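Local coordinates for protein TatD-related deoxyribonuclease (Thermotoga maritima, PDB 1J6O) that probably acts as a metal-dependent nuclease that hydrolyses ester bonds in DNA, at residues A[33-36]-A[37-41]; A[53-56]-A[57-61]; A[119-122]-A[123-127]; A[172-175]-A[176-180]; A[256-259]-A[260-263]. All coordinates share one frame; numbering follows the deposited sequence.

Contact 1: residues A[33-36]-A[37-41]; sequences ISSF and EENNI
Asn39 folds back over the end of helix 29-34, and its side chain leans on Ser35 O. Its CB passes 3.5 Å from that oxygen, and CG follows at 3.7 Å from Ser35 O. With CG beside the backbone N (chi1 -77°), the amide is swung back over the same carbonyl, where ND2 makes a weak hydrogen bond of 3.2 Å to Ser35 O. The backbone N of Asn39 binds Ser35 O more squarely at 3.0 Å, so main chain and amide share one acceptor. A water lies between Ser35 OG and Asn39 ND2, its bond to the amide weak; Ser35 OG also bonds back to Ala31 O.

The next carbonyl, Phe36 O, spans the turn that follows and takes a straight bond of 3.0 Å from Ile41 N (168°). Ile41 also sits against the Phe36 ring, with CG2 4.2 Å above one face and toward its rim, while Ile33 CA sits over the centre of the opposite face. Leu20 and Pro230 also touch the ring. Arg66 makes a salt bridge with Glu37 OE2 and a hydrogen bond to Ile41 O. The whole is a helix end followed by a type I beta turn, Glu37 to Asn40, of the kind that leads a TIM-barrel helix back into its next strand, here 41-47.

Contact 2: residues A[53-56]-A[57-61]; sequences DSKK and SLDLS
Asp59 N donates to Lys55 O at 2.9 Å (162°), one rung in the regular i to i+4 ladder of helix 51-61, the helix of the beta-alpha-beta unit that links strands 41-47 and 67-71 of the barrel. The neighbouring rungs, Ser57 N to Asp53 O and Leu58 N to Ser54 O, have the same length.

On the outer side of the helix the same two residues also pair through their side chains. Lys55 starts out with CG anti to the backbone N, then bends at chi2 and again at chi4, which lays its methylenes across the carboxylate of Asp59. The closest approach is therefore by carbon, with CE 3.0 Å from Asp59 OD2. The ammonium group makes a long, weak salt bridge, Lys55 NZ to Asp59 OD1 at 3.5 Å, so the attraction is probably mostly one of charge.

The serines of the buried side are bonded. Ser57 OG to Asn46 ND2 and Ser54 OG to Gly72 N tie the helix to the barrel wall, while the bond of Ser54 OG to Asn50 O is local. Asp53 OD2 takes bonds from His21 NE2 and Val49 N, close to His19, a predicted metal ligand. Leu60 faces helix 29-34, touching Arg29 and Ile33. At the last turn Ser61 OG bends back on its own helix and donates to Leu58 O at 2.8 Å.

Contact 3: residues A[119-122]-A[123-127]; sequences KRVF and VEQIE
Val121 O takes two hydrogen bonds from Gln125, one through the main chain and one through the side-chain amide. The backbone N arrives at 3.2 Å. NE2 comes at 3.3 Å from the opposite face of the carbonyl plane, well above it, while the oxygen itself stays in the plane of the amide. Gln125 OE1 accepts from Val73 N, so both ends of the amide are held and its rotation is fixed. Val121 CG1 lies alongside, 3.4 Å from NE2.

The charged pair is Arg120 with Glu124. Arg120 CG takes the cramped position between N and the carbonyl carbon (chi1 78°), and the bent chain carries the guanidinium forward along the helix to the carboxylate. Arg120 NH2 is 2.7 Å from Glu124 OE1, but the oxygen sits over the guanidinium face and the two planes stand 69° apart; it is a salt bridge of charges alone, with no N-H aimed at it.

Apolar contact runs along the buried side. Ile126 CD1 is set over the middle of the Phe122 ring, 3.6 Å from its centroid in a CH-pi contact. Helix 144-153 packs on Ile126. Phe122 and Gln125 face strand 98-107, while the Arg120-Glu124 pair lies beside Phe85 of helix 85-92; because Gln125 is held at both ends, it is likely to stay rigid near Glu103, a predicted metal ligand.

Contact 4: residues A[172-175]-A[176-180]; sequences WAKK and FIDLG
The last turns of helix 170-179, in the beta-alpha-beta unit between strands 161-163 and 181-185, are where Trp172 meets Phe176, and they finish in a Schellman motif at Gly180. Phe176 CG lies beside its backbone N (chi1 -82°), which sends the ring back along the helix. There CE2 comes within 3.9 Å of Trp172 CE3, the two side chains crossing at a slant. The ring also presents its edge to the main chain, with CD2 3.2 Å from Trp172 O, the same oxygen that accepts Phe176 N. Leu151 of helix 144-153 also touches Phe176. With a serine at this place, Trp172 CE3 would probably lose its apolar neighbour and a gap would be likely to open against Leu151.

On the neighbouring side of the helix, Ile177 packs CG1 3.2 Å from Ala173 O, and both residues lie on Leu183 of strand 181-185 and Val204 of helix 195-204. On the outer side Lys174 and Asp178 make a weak salt bridge, NZ to OD2 at 3.5 Å. Lys174 CG, anti to the backbone N (chi1 -178°), lies 3.6 Å from Asp178 OD2, and the bend at chi4 brings NZ to the same oxygen.

At the end of the helix the chain leaves with a positive phi of 110°, where a CB would jam against the preceding carbonyl. Gly180 N turns back to make a weak bond to Phe176 O and a shorter one to Ile177 O at 2.8 Å.

Contact 5: residues A[256-259]-A[260-263]; sequences TENA and RRIF
Thr256 lays its CG2 methyl over one face of the Arg260 guanidinium, 3.5 Å from NE. The arginine runs extended from CG to NE, and NE goes on to a salt bridge with Glu42. The next residue of helix 248-264, Arg261, bends at chi3 (70°) and comes up beside Asn258, where NH1 donates to OD1 at 3.3 Å (156°); the amide and guanidinium planes are 69° apart. The other end of that amide, Asn258 ND2, bonds to Ile209 O. With an alanine in place of Arg261, Asn258 OD1 would probably be left without this donor, and the amide would be less firmly fixed. Phe263 turns its ring edge to Ala259 O, CD2 at 3.4 Å, and Ile262 CG2 lies over one face. Across the barrel end, Ala259 and Phe263 touch strand 13-18, Phe263 also meets Val45 and Val162, and Ile262 rests on Val162 and Leu182, so the helix spans strands 13-18, 41-47, 161-163 and 181-185.

The five contacts follow one another along the chain, and all belong to a single eight-stranded parallel TIM barrel. Contacts 2, 3 and 4 lie on alternate helices of the outer wall, and contact 1 is the turn that ends helix 29-34. Contacts 1 and 2 are the one touching pair, through Ile33 CD1 and Leu60 CD1 at 3.9 Å. Contacts 1 and 3 lie on opposite sides of the chain's centre, their own centres about 35 Å apart. Contact 5 is in the final helix, centred about 18 Å from the centres of contacts 1 and 4. The wall helices thus enclose the strands, on or just after which the predicted metal ligands lie, while helix 248-264 packs across one end of the barrel.

Contact 1: residues A[33-36]-A[37-41]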
loop_
_atom_site.group_PDB
_atom_site.type_symbol
_atom_site.label_atom_id
_atom_site.label_comp_id
_atom_site.label_asym_id
_atom_site.label_seq_id
_atom_site.Cartn_x
_atom_site.Cartn_y
_atom_site.Cartn_z
ATOM N N ILE A 33 14.741 10.993 0.236
ATOM C CA ILE A 33 15.159 9.681 0.688
ATOM C C ILE A 33 16.264 9.757 1.741
ATOM O O ILE A 33 16.219 9.080 2.773
ATOM C CB ILE A 33 15.600 8.832 -0.526
ATOM C CG1 ILE A 33 14.369 8.501 -1.386
ATOM C CG2 ILE A 33 16.229 7.533 -0.086
ATOM C CD1 ILE A 33 14.748 7.995 -2.772
ATOM N N SER A 34 17.251 10.596 1.506
ATOM C CA SER A 34 18.313 10.686 2.491
ATOM C C SER A 34 17.816 11.254 3.817
ATOM O O SER A 34 18.499 11.126 4.844
ATOM C CB SER A 34 19.491 11.508 1.945
ATOM O OG SER A 34 19.130 12.872 1.832
ATOM N N SER A 35 16.642 11.876 3.853
ATOM C CA SER A 35 16.205 12.402 5.135
ATOM C C SER A 35 15.245 11.473 5.882
ATOM O O SER A 35 14.673 11.855 6.896
ATOM C CB SER A 35 15.586 13.791 4.960
ATOM O OG SER A 35 14.469 13.739 4.095
ATOM N N PHE A 36 15.066 10.251 5.386
ATOM C CA PHE A 36 14.159 9.319 6.055
ATOM C C PHE A 36 14.509 9.106 7.521
ATOM O O PHE A 36 13.638 9.193 8.393
ATOM C CB PHE A 36 14.147 7.977 5.337
ATOM C CG PHE A 36 13.342 7.979 4.066
ATOM C CD1 PHE A 36 12.485 9.032 3.773
ATOM C CD2 PHE A 36 13.406 6.902 3.184
ATOM C CE1 PHE A 36 11.686 9.025 2.614
ATOM C CE2 PHE A 36 12.622 6.892 2.039
ATOM C CZ PHE A 36 11.763 7.957 1.758
ATOM N N GLU A 37 15.787 8.861 7.797
ATOM C CA GLU A 37 16.201 8.641 9.184
ATOM C C GLU A 37 15.847 9.838 10.069
ATOM O O GLU A 37 15.205 9.688 11.126
ATOM C CB GLU A 37 17.708 8.380 9.228
ATOM C CG GLU A 37 18.225 7.829 10.545
ATOM C CD GLU A 37 19.636 7.260 10.405
ATOM O OE1 GLU A 37 20.529 7.990 9.924
ATOM O OE2 GLU A 37 19.855 6.083 10.763
ATOM N N GLU A 38 16.239 11.033 9.645
ATOM C CA GLU A 38 15.947 12.218 10.444
ATOM C C GLU A 38 14.455 12.362 10.671
ATOM O O GLU A 38 14.025 12.920 11.665
ATOM C CB GLU A 38 16.452 13.493 9.753
ATOM C CG GLU A 38 17.795 13.344 9.074
ATOM C CD GLU A 38 18.050 14.412 8.005
ATOM O OE1 GLU A 38 17.360 15.460 8.022
ATOM O OE2 GLU A 38 18.948 14.197 7.150
ATOM N N ASN A 39 13.652 11.860 9.745
ATOM C CA ASN A 39 12.216 11.981 9.903
ATOM C C ASN A 39 11.505 10.782 10.524
ATOM O O ASN A 39 10.282 10.702 10.471
ATOM C CB ASN A 39 11.582 12.341 8.552
ATOM C CG ASN A 39 11.776 13.813 8.196
ATOM O OD1 ASN A 39 11.394 14.701 8.962
ATOM N ND2 ASN A 39 12.364 14.072 7.041
ATOM N N ASN A 40 12.281 9.863 11.095
ATOM C CA ASN A 40 11.764 8.658 11.752
ATOM C C ASN A 40 11.029 7.669 10.856
ATOM O O ASN A 40 10.101 6.958 11.306
ATOM C CB ASN A 40 10.854 9.047 12.926
ATOM C CG ASN A 40 11.569 9.915 13.944
ATOM O OD1 ASN A 40 10.987 11.075 14.258
ATOM N ND2 ASN A 40 12.635 9.551 14.436
ATOM N N ILE A 41 11.410 7.650 9.586
ATOM C CA ILE A 41 10.787 6.734 8.643
ATOM C C ILE A 41 11.742 5.541 8.595
ATOM O O ILE A 41 12.856 5.660 8.065
ATOM C CB ILE A 41 10.683 7.345 7.212
ATOM C CG1 ILE A 41 9.770 8.581 7.202
ATOM C CG2 ILE A 41 10.155 6.270 6.252
ATOM C CD1 ILE A 41 8.331 8.314 7.641
HETATM O O HOH W 1 17.839 8.121 5.709
HETATM O O HOH W 2 12.218 12.652 3.994
#

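Contact 2: residues A[53-56]-A[57-61]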
loop_
_atom_site.group_PDB
_atom_site.type_symbol
_atom_site.label_atom_id
_atom_site.label_comp_id
_atom_site.label_asym_id
_atom_site.label_seq_id
_atom_site.Cartn_x
_atom_site.Cartn_y
_atom_site.Cartn_z
ATOM N N ASP A 53 6.754 1.189 -15.119
ATOM C CA ASP A 53 6.820 1.884 -13.849
ATOM C C ASP A 53 7.379 0.990 -12.727
ATOM O O ASP A 53 8.126 1.457 -11.825
ATOM C CB ASP A 53 5.423 2.429 -13.524
ATOM C CG ASP A 53 5.427 3.272 -12.282
ATOM O OD1 ASP A 53 5.834 4.462 -12.359
ATOM O OD2 ASP A 53 5.042 2.725 -11.227
ATOM N N SER A 54 7.039 -0.293 -12.775
ATOM C CA SER A 54 7.541 -1.195 -11.756
ATOM C C SER A 54 9.052 -1.308 -11.884
ATOM O O SER A 54 9.759 -1.430 -10.867
ATOM C CB SER A 54 6.891 -2.576 -11.873
ATOM O OG SER A 54 5.547 -2.530 -11.424
ATOM N N LYS A 55 9.556 -1.280 -13.117
ATOM C CA LYS A 55 11.019 -1.376 -13.334
ATOM C C LYS A 55 11.700 -0.138 -12.702
ATOM O O LYS A 55 12.745 -0.259 -12.073
ATOM C CB LYS A 55 11.347 -1.450 -14.842
ATOM C CG LYS A 55 12.739 -2.015 -15.218
ATOM C CD LYS A 55 13.914 -1.277 -14.653
ATOM C CE LYS A 55 15.264 -1.762 -15.256
ATOM N NZ LYS A 55 15.783 -3.041 -14.690
ATOM N N LYS A 56 11.098 1.040 -12.852
ATOM C CA LYS A 56 11.681 2.272 -12.274
ATOM C C LYS A 56 11.652 2.198 -10.751
ATOM O O LYS A 56 12.585 2.653 -10.086
ATOM C CB LYS A 56 10.916 3.504 -12.723
ATOM C CG LYS A 56 11.095 3.802 -14.211
ATOM C CD LYS A 56 10.202 4.951 -14.669
ATOM C CE LYS A 56 10.942 6.274 -14.716
ATOM N NZ LYS A 56 11.493 6.690 -13.396
ATOM N N SER A 57 10.566 1.645 -10.215
ATOM C CA SER A 57 10.418 1.500 -8.767
ATOM C C SER A 57 11.522 0.554 -8.279
ATOM O O SER A 57 12.208 0.829 -7.295
ATOM C CB SER A 57 9.034 0.916 -8.429
ATOM O OG SER A 57 8.874 0.722 -7.029
ATOM N N LEU A 58 11.706 -0.568 -8.967
ATOM C CA LEU A 58 12.748 -1.500 -8.535
ATOM C C LEU A 58 14.134 -0.876 -8.584
ATOM O O LEU A 58 14.942 -1.036 -7.659
ATOM C CB LEU A 58 12.729 -2.765 -9.397
ATOM C CG LEU A 58 13.792 -3.843 -9.110
ATOM C CD1 LEU A 58 13.767 -4.264 -7.628
ATOM C CD2 LEU A 58 13.538 -5.023 -10.029
ATOM N N ASP A 59 14.414 -0.165 -9.654
ATOM C CA ASP A 59 15.714 0.465 -9.788
ATOM C C ASP A 59 15.949 1.455 -8.681
ATOM O O ASP A 59 17.056 1.546 -8.141
ATOM C CB ASP A 59 15.859 1.120 -11.158
ATOM C CG ASP A 59 16.143 0.093 -12.242
ATOM O OD1 ASP A 59 16.380 -1.073 -11.874
ATOM O OD2 ASP A 59 16.134 0.435 -13.441
ATOM N N LEU A 60 14.906 2.179 -8.302
ATOM C CA LEU A 60 15.081 3.156 -7.228
ATOM C C LEU A 60 15.280 2.463 -5.874
ATOM O O LEU A 60 16.112 2.898 -5.072
ATOM C CB LEU A 60 13.865 4.061 -7.153
ATOM C CG LEU A 60 13.850 5.120 -6.046
ATOM C CD1 LEU A 60 15.067 6.045 -6.191
ATOM C CD2 LEU A 60 12.537 5.906 -6.157
ATOM N N SER A 61 14.530 1.393 -5.616
ATOM C CA SER A 61 14.649 0.678 -4.343
ATOM C C SER A 61 16.055 0.155 -4.170
ATOM O O SER A 61 16.565 0.077 -3.054
ATOM C CB SER A 61 13.667 -0.491 -4.257
ATOM O OG SER A 61 14.095 -1.550 -5.077
#

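Contact 3: residues A[119-122]-A[123-127]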
loop_
_atom_site.group_PDB
_atom_site.type_symbol
_atom_site.label_atom_id
_atom_site.label_comp_id
_atom_site.label_asym_id
_atom_site.label_seq_id
_atom_site.Cartn_x
_atom_site.Cartn_y
_atom_site.Cartn_z
ATOM N N LYS A 119 -10.695 -7.596 -13.749
ATOM C CA LYS A 119 -10.814 -8.833 -12.990
ATOM C C LYS A 119 -9.797 -9.887 -13.402
ATOM O O LYS A 119 -9.173 -10.483 -12.537
ATOM C CB LYS A 119 -12.217 -9.425 -13.133
ATOM C CG LYS A 119 -13.255 -8.710 -12.339
ATOM C CD LYS A 119 -14.609 -9.341 -12.647
ATOM C CE LYS A 119 -15.717 -8.846 -11.758
ATOM N NZ LYS A 119 -16.967 -9.630 -12.093
ATOM N N ARG A 120 -9.592 -10.112 -14.702
ATOM C CA ARG A 120 -8.625 -11.137 -15.075
ATOM C C ARG A 120 -7.185 -10.792 -14.699
ATOM O O ARG A 120 -6.429 -11.657 -14.255
ATOM C CB ARG A 120 -8.718 -11.487 -16.571
ATOM C CG ARG A 120 -8.066 -10.513 -17.517
ATOM C CD ARG A 120 -7.534 -11.213 -18.777
ATOM N NE ARG A 120 -6.119 -10.877 -18.954
ATOM C CZ ARG A 120 -5.155 -11.754 -19.239
ATOM N NH1 ARG A 120 -5.442 -13.047 -19.404
ATOM N NH2 ARG A 120 -3.897 -11.343 -19.306
ATOM N N VAL A 121 -6.818 -9.529 -14.886
ATOM C CA VAL A 121 -5.466 -9.047 -14.569
ATOM C C VAL A 121 -5.214 -9.115 -13.057
ATOM O O VAL A 121 -4.094 -9.423 -12.613
ATOM C CB VAL A 121 -5.291 -7.597 -15.098
ATOM C CG1 VAL A 121 -4.018 -6.950 -14.545
ATOM C CG2 VAL A 121 -5.244 -7.620 -16.647
ATOM N N PHE A 122 -6.257 -8.840 -12.281
ATOM C CA PHE A 122 -6.188 -8.871 -10.812
ATOM C C PHE A 122 -6.025 -10.334 -10.395
ATOM O O PHE A 122 -5.158 -10.690 -9.599
ATOM C CB PHE A 122 -7.476 -8.282 -10.240
ATOM C CG PHE A 122 -7.568 -8.318 -8.722
ATOM C CD1 PHE A 122 -6.437 -8.155 -7.924
ATOM C CD2 PHE A 122 -8.805 -8.385 -8.105
ATOM C CE1 PHE A 122 -6.549 -8.046 -6.534
ATOM C CE2 PHE A 122 -8.940 -8.275 -6.698
ATOM C CZ PHE A 122 -7.807 -8.102 -5.915
ATOM N N VAL A 123 -6.861 -11.199 -10.965
ATOM C CA VAL A 123 -6.772 -12.614 -10.632
ATOM C C VAL A 123 -5.393 -13.176 -10.962
ATOM O O VAL A 123 -4.815 -13.917 -10.182
ATOM C CB VAL A 123 -7.860 -13.430 -11.388
ATOM C CG1 VAL A 123 -7.553 -14.923 -11.305
ATOM C CG2 VAL A 123 -9.219 -13.143 -10.781
ATOM N N GLU A 124 -4.844 -12.813 -12.107
ATOM C CA GLU A 124 -3.543 -13.316 -12.471
ATOM C C GLU A 124 -2.423 -12.873 -11.530
ATOM O O GLU A 124 -1.471 -13.626 -11.309
ATOM C CB GLU A 124 -3.240 -12.943 -13.922
ATOM C CG GLU A 124 -4.369 -13.416 -14.849
ATOM C CD GLU A 124 -4.035 -13.393 -16.330
ATOM O OE1 GLU A 124 -3.510 -12.372 -16.802
ATOM O OE2 GLU A 124 -4.326 -14.398 -17.032
ATOM N N GLN A 125 -2.542 -11.683 -10.952
ATOM C CA GLN A 125 -1.503 -11.206 -10.036
ATOM C C GLN A 125 -1.668 -11.868 -8.659
ATOM O O GLN A 125 -0.674 -12.141 -7.951
ATOM C CB GLN A 125 -1.549 -9.694 -9.946
ATOM C CG GLN A 125 -0.986 -9.069 -11.218
ATOM C CD GLN A 125 -1.038 -7.564 -11.205
ATOM O OE1 GLN A 125 -0.153 -6.907 -10.647
ATOM N NE2 GLN A 125 -2.072 -7.005 -11.807
ATOM N N ILE A 126 -2.920 -12.115 -8.276
ATOM C CA ILE A 126 -3.186 -12.768 -7.006
ATOM C C ILE A 126 -2.551 -14.156 -7.144
ATOM O O ILE A 126 -1.896 -14.652 -6.214
ATOM C CB ILE A 126 -4.707 -12.933 -6.793
ATOM C CG1 ILE A 126 -5.325 -11.577 -6.472
ATOM C CG2 ILE A 126 -4.982 -13.974 -5.712
ATOM C CD1 ILE A 126 -6.861 -11.630 -6.449
ATOM N N GLU A 127 -2.748 -14.804 -8.299
ATOM C CA GLU A 127 -2.169 -16.140 -8.504
ATOM C C GLU A 127 -0.647 -16.104 -8.461
ATOM O O GLU A 127 -0.004 -17.031 -7.924
ATOM C CB GLU A 127 -2.664 -16.757 -9.821
ATOM C CG GLU A 127 -4.160 -16.932 -9.768
ATOM C CD GLU A 127 -4.763 -17.574 -11.011
ATOM O OE1 GLU A 127 -4.450 -17.144 -12.141
ATOM O OE2 GLU A 127 -5.584 -18.479 -10.837
#

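Contact 4: residues A[172-175]-A[176-180]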
loop_
_atom_site.group_PDB
_atom_site.type_symbol
_atom_site.label_atom_id
_atom_site.label_comp_id
_atom_site.label_asym_id
_atom_site.label_seq_id
_atom_site.Cartn_x
_atom_site.Cartn_y
_atom_site.Cartn_z
ATOM N N TRP A 172 -17.202 -3.845 5.844
ATOM C CA TRP A 172 -16.275 -4.337 4.816
ATOM C C TRP A 172 -14.876 -4.498 5.417
ATOM O O TRP A 172 -14.130 -5.425 5.080
ATOM C CB TRP A 172 -16.242 -3.370 3.627
ATOM C CG TRP A 172 -17.264 -3.738 2.593
ATOM C CD1 TRP A 172 -18.226 -2.936 2.054
ATOM C CD2 TRP A 172 -17.449 -5.033 2.023
ATOM N NE1 TRP A 172 -19.009 -3.662 1.178
ATOM C CE2 TRP A 172 -18.546 -4.952 1.139
ATOM C CE3 TRP A 172 -16.782 -6.261 2.170
ATOM C CZ2 TRP A 172 -19.003 -6.052 0.412
ATOM C CZ3 TRP A 172 -17.232 -7.351 1.450
ATOM C CH2 TRP A 172 -18.334 -7.238 0.576
ATOM N N ALA A 173 -14.529 -3.597 6.323
ATOM C CA ALA A 173 -13.214 -3.664 6.959
ATOM C C ALA A 173 -13.092 -5.007 7.658
ATOM O O ALA A 173 -12.091 -5.724 7.518
ATOM C CB ALA A 173 -13.076 -2.513 7.973
ATOM N N LYS A 174 -14.128 -5.358 8.418
ATOM C CA LYS A 174 -14.123 -6.615 9.134
ATOM C C LYS A 174 -14.025 -7.803 8.182
ATOM O O LYS A 174 -13.309 -8.763 8.446
ATOM C CB LYS A 174 -15.378 -6.726 10.010
ATOM C CG LYS A 174 -15.426 -8.005 10.822
ATOM C CD LYS A 174 -16.185 -7.790 12.123
ATOM C CE LYS A 174 -16.504 -9.127 12.755
ATOM N NZ LYS A 174 -17.203 -9.958 11.729
ATOM N N LYS A 175 -14.731 -7.737 7.061
ATOM C CA LYS A 175 -14.685 -8.836 6.105
ATOM C C LYS A 175 -13.274 -9.077 5.580
ATOM O O LYS A 175 -12.845 -10.220 5.446
ATOM C CB LYS A 175 -15.619 -8.555 4.923
ATOM C CG LYS A 175 -17.105 -8.486 5.289
ATOM C CD LYS A 175 -17.735 -9.861 5.500
ATOM C CE LYS A 175 -17.921 -10.626 4.195
ATOM N NZ LYS A 175 -18.884 -11.777 4.363
ATOM N N PHE A 176 -12.557 -7.999 5.280
ATOM C CA PHE A 176 -11.200 -8.145 4.767
ATOM C C PHE A 176 -10.230 -8.531 5.869
ATOM O O PHE A 176 -9.322 -9.347 5.662
ATOM C CB PHE A 176 -10.787 -6.859 4.057
ATOM C CG PHE A 176 -11.304 -6.779 2.654
ATOM C CD1 PHE A 176 -10.604 -7.387 1.614
ATOM C CD2 PHE A 176 -12.515 -6.143 2.374
ATOM C CE1 PHE A 176 -11.106 -7.360 0.298
ATOM C CE2 PHE A 176 -13.028 -6.109 1.068
ATOM C CZ PHE A 176 -12.311 -6.727 0.024
ATOM N N ILE A 177 -10.424 -7.956 7.046
ATOM C CA ILE A 177 -9.541 -8.297 8.158
ATOM C C ILE A 177 -9.713 -9.799 8.416
ATOM O O ILE A 177 -8.734 -10.531 8.630
ATOM C CB ILE A 177 -9.919 -7.513 9.410
ATOM C CG1 ILE A 177 -9.433 -6.069 9.258
ATOM C CG2 ILE A 177 -9.357 -8.194 10.667
ATOM C CD1 ILE A 177 -9.816 -5.215 10.404
ATOM N N ASP A 178 -10.954 -10.277 8.361
ATOM C CA ASP A 178 -11.177 -11.694 8.597
ATOM C C ASP A 178 -10.533 -12.570 7.545
ATOM O O ASP A 178 -10.201 -13.708 7.822
ATOM C CB ASP A 178 -12.669 -12.012 8.704
ATOM C CG ASP A 178 -13.260 -11.551 10.015
ATOM O OD1 ASP A 178 -12.474 -11.348 10.980
ATOM O OD2 ASP A 178 -14.503 -11.400 10.085
ATOM N N LEU A 179 -10.344 -12.038 6.338
ATOM C CA LEU A 179 -9.720 -12.809 5.262
ATOM C C LEU A 179 -8.211 -12.843 5.501
ATOM O O LEU A 179 -7.489 -13.641 4.884
ATOM C CB LEU A 179 -10.025 -12.162 3.899
ATOM C CG LEU A 179 -9.748 -12.910 2.593
ATOM C CD1 LEU A 179 -10.355 -14.299 2.644
ATOM C CD2 LEU A 179 -10.358 -12.120 1.423
ATOM N N GLY A 180 -7.735 -11.976 6.394
ATOM C CA GLY A 180 -6.310 -11.949 6.687
ATOM C C GLY A 180 -5.518 -10.728 6.211
ATOM O O GLY A 180 -4.293 -10.698 6.309
#

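Contact 5: residues A[256-259]-A[260-263]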
loop_
_atom_site.group_PDB
_atom_site.type_symbol
_atom_site.label_atom_id
_atom_site.label_comp_id
_atom_site.label_asym_id
_atom_site.label_seq_id
_atom_site.Cartn_x
_atom_site.Cartn_y
_atom_site.Cartn_z
ATOM N N THR A 256 4.307 -0.199 12.726
ATOM C CA THR A 256 5.615 -0.559 12.215
ATOM C C THR A 256 5.815 -2.073 12.356
ATOM O O THR A 256 6.316 -2.727 11.426
ATOM C CB THR A 256 6.713 0.250 12.957
ATOM O OG1 THR A 256 6.668 1.602 12.497
ATOM C CG2 THR A 256 8.108 -0.323 12.684
ATOM N N GLU A 257 5.407 -2.636 13.503
ATOM C CA GLU A 257 5.550 -4.082 13.716
ATOM C C GLU A 257 4.698 -4.785 12.651
ATOM O O GLU A 257 5.105 -5.776 12.040
ATOM C CB GLU A 257 5.058 -4.498 15.107
ATOM C CG GLU A 257 5.076 -6.009 15.313
ATOM C CD GLU A 257 4.780 -6.430 16.758
ATOM O OE1 GLU A 257 5.384 -5.858 17.696
ATOM O OE2 GLU A 257 3.944 -7.343 16.947
ATOM N N ASN A 258 3.492 -4.278 12.444
ATOM C CA ASN A 258 2.610 -4.873 11.442
ATOM C C ASN A 258 3.253 -4.844 10.056
ATOM O O ASN A 258 3.210 -5.827 9.302
ATOM C CB ASN A 258 1.287 -4.100 11.373
ATOM C CG ASN A 258 0.385 -4.386 12.545
ATOM O OD1 ASN A 258 0.611 -5.342 13.296
ATOM N ND2 ASN A 258 -0.656 -3.569 12.706
ATOM N N ALA A 259 3.823 -3.697 9.704
ATOM C CA ALA A 259 4.463 -3.552 8.407
ATOM C C ALA A 259 5.703 -4.422 8.273
ATOM O O ALA A 259 5.938 -5.025 7.224
ATOM C CB ALA A 259 4.796 -2.072 8.150
ATOM N N ARG A 260 6.476 -4.526 9.350
ATOM C CA ARG A 260 7.688 -5.348 9.330
ATOM C C ARG A 260 7.316 -6.811 9.108
ATOM O O ARG A 260 7.933 -7.532 8.312
ATOM C CB ARG A 260 8.420 -5.278 10.678
ATOM C CG ARG A 260 9.224 -4.016 10.953
ATOM C CD ARG A 260 9.745 -4.080 12.392
ATOM N NE ARG A 260 10.441 -2.867 12.808
ATOM C CZ ARG A 260 10.755 -2.592 14.073
ATOM N NH1 ARG A 260 10.443 -3.462 15.034
ATOM N NH2 ARG A 260 11.329 -1.435 14.388
ATOM N N ARG A 261 6.310 -7.258 9.838
ATOM C CA ARG A 261 5.881 -8.635 9.716
ATOM C C ARG A 261 5.390 -8.994 8.324
ATOM O O ARG A 261 5.741 -10.033 7.771
ATOM C CB ARG A 261 4.785 -8.923 10.738
ATOM C CG ARG A 261 4.328 -10.364 10.765
ATOM C CD ARG A 261 3.124 -10.557 11.689
ATOM N NE ARG A 261 1.917 -9.940 11.152
ATOM C CZ ARG A 261 1.314 -8.887 11.691
ATOM N NH1 ARG A 261 1.807 -8.323 12.796
ATOM N NH2 ARG A 261 0.218 -8.395 11.124
ATOM N N ILE A 262 4.587 -8.118 7.747
ATOM C CA ILE A 262 4.046 -8.378 6.414
ATOM C C ILE A 262 5.042 -8.362 5.271
ATOM O O ILE A 262 5.118 -9.292 4.471
ATOM C CB ILE A 262 2.924 -7.347 6.085
ATOM C CG1 ILE A 262 1.702 -7.623 6.973
ATOM C CG2 ILE A 262 2.486 -7.463 4.627
ATOM C CD1 ILE A 262 0.612 -6.567 6.868
ATOM N N PHE A 263 5.823 -7.304 5.219
ATOM C CA PHE A 263 6.792 -7.136 4.162
ATOM C C PHE A 263 8.211 -7.613 4.338
ATOM O O PHE A 263 8.838 -8.048 3.362
ATOM C CB PHE A 263 6.811 -5.641 3.806
ATOM C CG PHE A 263 5.480 -5.122 3.332
ATOM C CD1 PHE A 263 5.015 -5.445 2.072
ATOM C CD2 PHE A 263 4.707 -4.308 4.152
ATOM C CE1 PHE A 263 3.795 -4.955 1.622
ATOM C CE2 PHE A 263 3.474 -3.802 3.722
ATOM C CZ PHE A 263 3.016 -4.126 2.452
#